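Local coordinates for N-(5'-phosphoribosyl)anthranilate isomerase (Jonesia denitrificans, PDB 4WUI), which probably catalyses the isomerisation of N-(5-phospho-beta-D-ribosyl)anthranilate to 1-(2-carboxyphenylamino)-1-deoxy-D-ribulose 5-phosphate, a step in tryptophan biosynthesis, at residues Leu73-Gly78 / Ala98-Val103. Numbering follows the deposited sequence.
Sequences LAESTG and ARFPRV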
ATOM      1  N   LEU A  73      -0.507   7.909  16.929  1.00 10.34           N
ATOM      2  CA  LEU A  73       0.643   8.082  16.039  1.00 10.32           C
ATOM      3  C   LEU A  73       0.214   8.649  14.676  1.00 10.12           C
ATOM      4  O   LEU A  73       0.905   9.500  14.103  1.00 10.90           O
ATOM      5  CB  LEU A  73       1.342   6.741  15.851  1.00 10.88           C
ATOM      6  CG  LEU A  73       2.640   6.780  15.039  1.00 11.91           C
ATOM      7  CD1 LEU A  73       3.664   7.698  15.672  1.00 12.81           C
ATOM      8  CD2 LEU A  73       3.188   5.373  14.943  1.00 12.92           C
ATOM      9  N   ALA A  74      -0.934   8.233  14.164  1.00  9.65           N
ATOM     10  CA  ALA A  74      -1.435   8.814  12.930  1.00  9.98           C
ATOM     11  C   ALA A  74      -1.662  10.295  13.093  1.00 10.99           C
ATOM     12  O   ALA A  74      -1.325  11.093  12.210  1.00 11.58           O
ATOM     13  CB  ALA A  74      -2.717   8.119  12.490  1.00 10.39           C
ATOM     14  N   GLU A  75      -2.254  10.695  14.217  0.54 11.32           N
ATOM     15  CA  GLU A  75      -2.477  12.109  14.463  0.54 13.00           C
ATOM     16  C   GLU A  75      -1.155  12.870  14.582  0.54 13.29           C
ATOM     17  O   GLU A  75      -0.948  13.881  13.911  0.54 13.42           O
ATOM     18  CB  GLU A  75      -3.312  12.296  15.729  0.54 14.71           C
ATOM     19  CG  GLU A  75      -4.736  11.761  15.627  0.54 17.33           C
ATOM     20  CD  GLU A  75      -5.647  12.604  14.736  0.54 20.02           C
ATOM     21  OE1 GLU A  75      -6.803  12.183  14.521  0.54 20.91           O
ATOM     22  OE2 GLU A  75      -5.224  13.688  14.268  0.54 21.43           O
ATOM     23  N   SER A  76      -0.239  12.377  15.408  1.00 12.88           N
ATOM     24  CA  SER A  76       0.970  13.148  15.692  1.00 14.06           C
ATOM     25  C   SER A  76       1.891  13.281  14.496  1.00 13.97           C
ATOM     26  O   SER A  76       2.547  14.304  14.332  1.00 15.87           O
ATOM     27  CB  SER A  76       1.695  12.562  16.882  1.00 15.73           C
ATOM     28  OG  SER A  76       2.278  11.325  16.597  1.00 17.42           O
ATOM     29  N   THR A  77       1.905  12.265  13.642  1.00 12.41           N
ATOM     30  CA  THR A  77       2.749  12.303  12.450  1.00 12.25           C
ATOM     31  C   THR A  77       2.155  13.114  11.323  1.00 12.25           C
ATOM     32  O   THR A  77       2.852  13.480  10.391  1.00 13.51           O
ATOM     33  CB  THR A  77       3.071  10.905  11.924  1.00 11.89           C
ATOM     34  OG1 THR A  77       1.869  10.211  11.580  1.00 11.63           O
ATOM     35  CG2 THR A  77       3.900  10.107  12.933  1.00 12.81           C
ATOM     36  N   GLY A  78       0.851  13.364  11.357  1.00 12.00           N
ATOM     37  CA  GLY A  78       0.225  14.170  10.334  1.00 12.11           C
ATOM     38  C   GLY A  78      -0.048  13.446   9.020  1.00 10.58           C
ATOM     39  O   GLY A  78      -0.300  14.110   8.001  1.00 11.66           O
ATOM     40  N   ALA A  98     -14.039   5.216  13.199  1.00  9.40           N
ATOM     41  CA  ALA A  98     -14.860   6.222  13.858  1.00  9.99           C
ATOM     42  C   ALA A  98     -14.034   7.411  14.347  1.00  9.86           C
ATOM     43  O   ALA A  98     -14.591   8.499  14.599  1.00 10.91           O
ATOM     44  CB  ALA A  98     -15.625   5.612  15.032  1.00 10.79           C
ATOM     45  N   ARG A  99     -12.736   7.213  14.508  1.00  9.86           N
ATOM     46  CA  ARG A  99     -11.853   8.152  15.209  1.00 10.35           C
ATOM     47  C   ARG A  99     -10.813   8.822  14.326  1.00 10.62           C
ATOM     48  O   ARG A  99     -10.082   9.683  14.812  1.00 12.61           O
ATOM     49  CB  ARG A  99     -11.183   7.431  16.383  1.00 10.29           C
ATOM     50  CG  ARG A  99     -12.155   7.120  17.506  1.00 10.42           C
ATOM     51  CD  ARG A  99     -11.609   6.118  18.496  1.00 10.59           C
ATOM     52  NE  ARG A  99     -12.540   5.870  19.591  1.00 10.86           N
ATOM     53  CZ  ARG A  99     -13.621   5.113  19.492  1.00 10.59           C
ATOM     54  NH1 ARG A  99     -13.930   4.511  18.351  1.00 10.16           N
ATOM     55  NH2 ARG A  99     -14.400   4.947  20.549  1.00 11.80           N
ATOM     56  N   PHE A 100     -10.710   8.441  13.055  1.00  9.96           N
ATOM     57  CA  PHE A 100      -9.691   8.994  12.143  1.00 10.02           C
ATOM     58  C   PHE A 100     -10.317   9.014  10.760  1.00 10.21           C
ATOM     59  O   PHE A 100     -11.067   8.109  10.432  1.00 10.87           O
ATOM     60  CB  PHE A 100      -8.415   8.117  12.171  1.00  9.90           C
ATOM     61  CG  PHE A 100      -7.261   8.742  11.430  1.00  9.78           C
ATOM     62  CD1 PHE A 100      -6.497   9.751  12.012  1.00 10.61           C
ATOM     63  CD2 PHE A 100      -7.010   8.400  10.107  1.00  9.53           C
ATOM     64  CE1 PHE A 100      -5.499  10.381  11.321  1.00 11.75           C
ATOM     65  CE2 PHE A 100      -6.006   9.037   9.406  1.00 10.34           C
ATOM     66  CZ  PHE A 100      -5.259  10.034  10.013  1.00 11.31           C
ATOM     67  N   PRO A 101     -10.063  10.080   9.962  0.51 10.59           N
ATOM     68  CA  PRO A 101     -10.836  10.300   8.722  0.51 10.71           C
ATOM     69  C   PRO A 101     -10.691   9.235   7.635  0.51  9.75           C
ATOM     70  O   PRO A 101     -11.664   8.989   6.904  0.51  9.71           O
ATOM     71  CB  PRO A 101     -10.302  11.659   8.221  0.51 11.43           C
ATOM     72  CG  PRO A 101      -9.978  12.363   9.491  0.51 11.76           C
ATOM     73  CD  PRO A 101      -9.339  11.309  10.337  0.51 11.22           C
ATOM     74  N   ARG A 102      -9.515   8.619   7.523  1.00  9.15           N
ATOM     75  CA  ARG A 102      -9.189   7.720   6.408  1.00  8.56           C
ATOM     76  C   ARG A 102      -8.473   6.504   6.940  1.00  8.28           C
ATOM     77  O   ARG A 102      -7.335   6.599   7.375  1.00  8.54           O
ATOM     78  CB  ARG A 102      -8.327   8.431   5.370  1.00  8.62           C
ATOM     79  CG  ARG A 102      -8.904   9.736   4.840  1.00  9.32           C
ATOM     80  CD  ARG A 102      -8.050  10.352   3.753  1.00  9.26           C
ATOM     81  NE  ARG A 102      -8.058   9.516   2.573  1.00  9.15           N
ATOM     82  CZ  ARG A 102      -7.230   9.681   1.560  1.00  9.60           C
ATOM     83  NH1 ARG A 102      -6.371  10.698   1.534  1.00 10.33           N
ATOM     84  NH2 ARG A 102      -7.234   8.821   0.563  1.00 10.27           N
ATOM     85  N   VAL A 103      -9.180   5.371   6.957  1.00  8.15           N
ATOM     86  CA  VAL A 103      -8.656   4.097   7.453  1.00  8.26           C
ATOM     87  C   VAL A 103      -8.714   3.064   6.350  1.00  7.94           C
ATOM     88  O   VAL A 103      -9.748   2.915   5.687  1.00  8.75           O
ATOM     89  CB  VAL A 103      -9.398   3.631   8.717  1.00  8.70           C
ATOM     90  CG1 VAL A 103      -8.935   2.248   9.158  1.00  9.86           C
ATOM     91  CG2 VAL A 103      -9.234   4.674   9.837  1.00  9.34           C
TER
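Ala74 and Phe100 form a small CH-pi contact in the outer layer of a (beta/alpha)8 barrel, where the C-terminal part of helix 67-77 meets the loop joining helix 90-99 to strand 103-108. Just 144 Å² is buried in all, and no hydrogen bond crosses between the two segments. Ala74 CB stands 4.2 Å from the centroid of the Phe100 ring, 26° off its normal, so it lies over a face but displaced toward the rim. Within that overlap Ala74 CB comes to 3.8 Å from Phe100 CE1. Phe100 CG is anti to the backbone N (chi1 -171°), which carries the ring from the loop toward the helix. In the conformer described, Pro101 CD lies on the opposite face, 3.5 Å above the Phe100 ring plane and near the CG end of the ring, whereas the Ala74 methyl sits by CE1 and CZ. Leu71 and Leu82 also touch this side chain, and Ala74 in turn rests on Leu60 of strand 57-62, linking the contact to the barrel wall.

Glu75 meets the same ring differently. In the conformer described, its chain bends at the second torsion and OE1 arrives near the ring plane, at the edge, 3.5 Å from Phe100 CD1, with carboxylate and ring planes 72° apart.

Replacing Phe100 by an alanine would probably leave the Ala74 methyl without the ring face it packs on, opening a gap between helix and loop, and deprive Glu75, in this conformer, of its ring-edge neighbour. The chemistry is thus chiefly apolar; where Glu75 adopts this conformer, its carboxylate oxygen faces the weakly positive C-H rim of the phenyl, an approach that is probably mildly attractive.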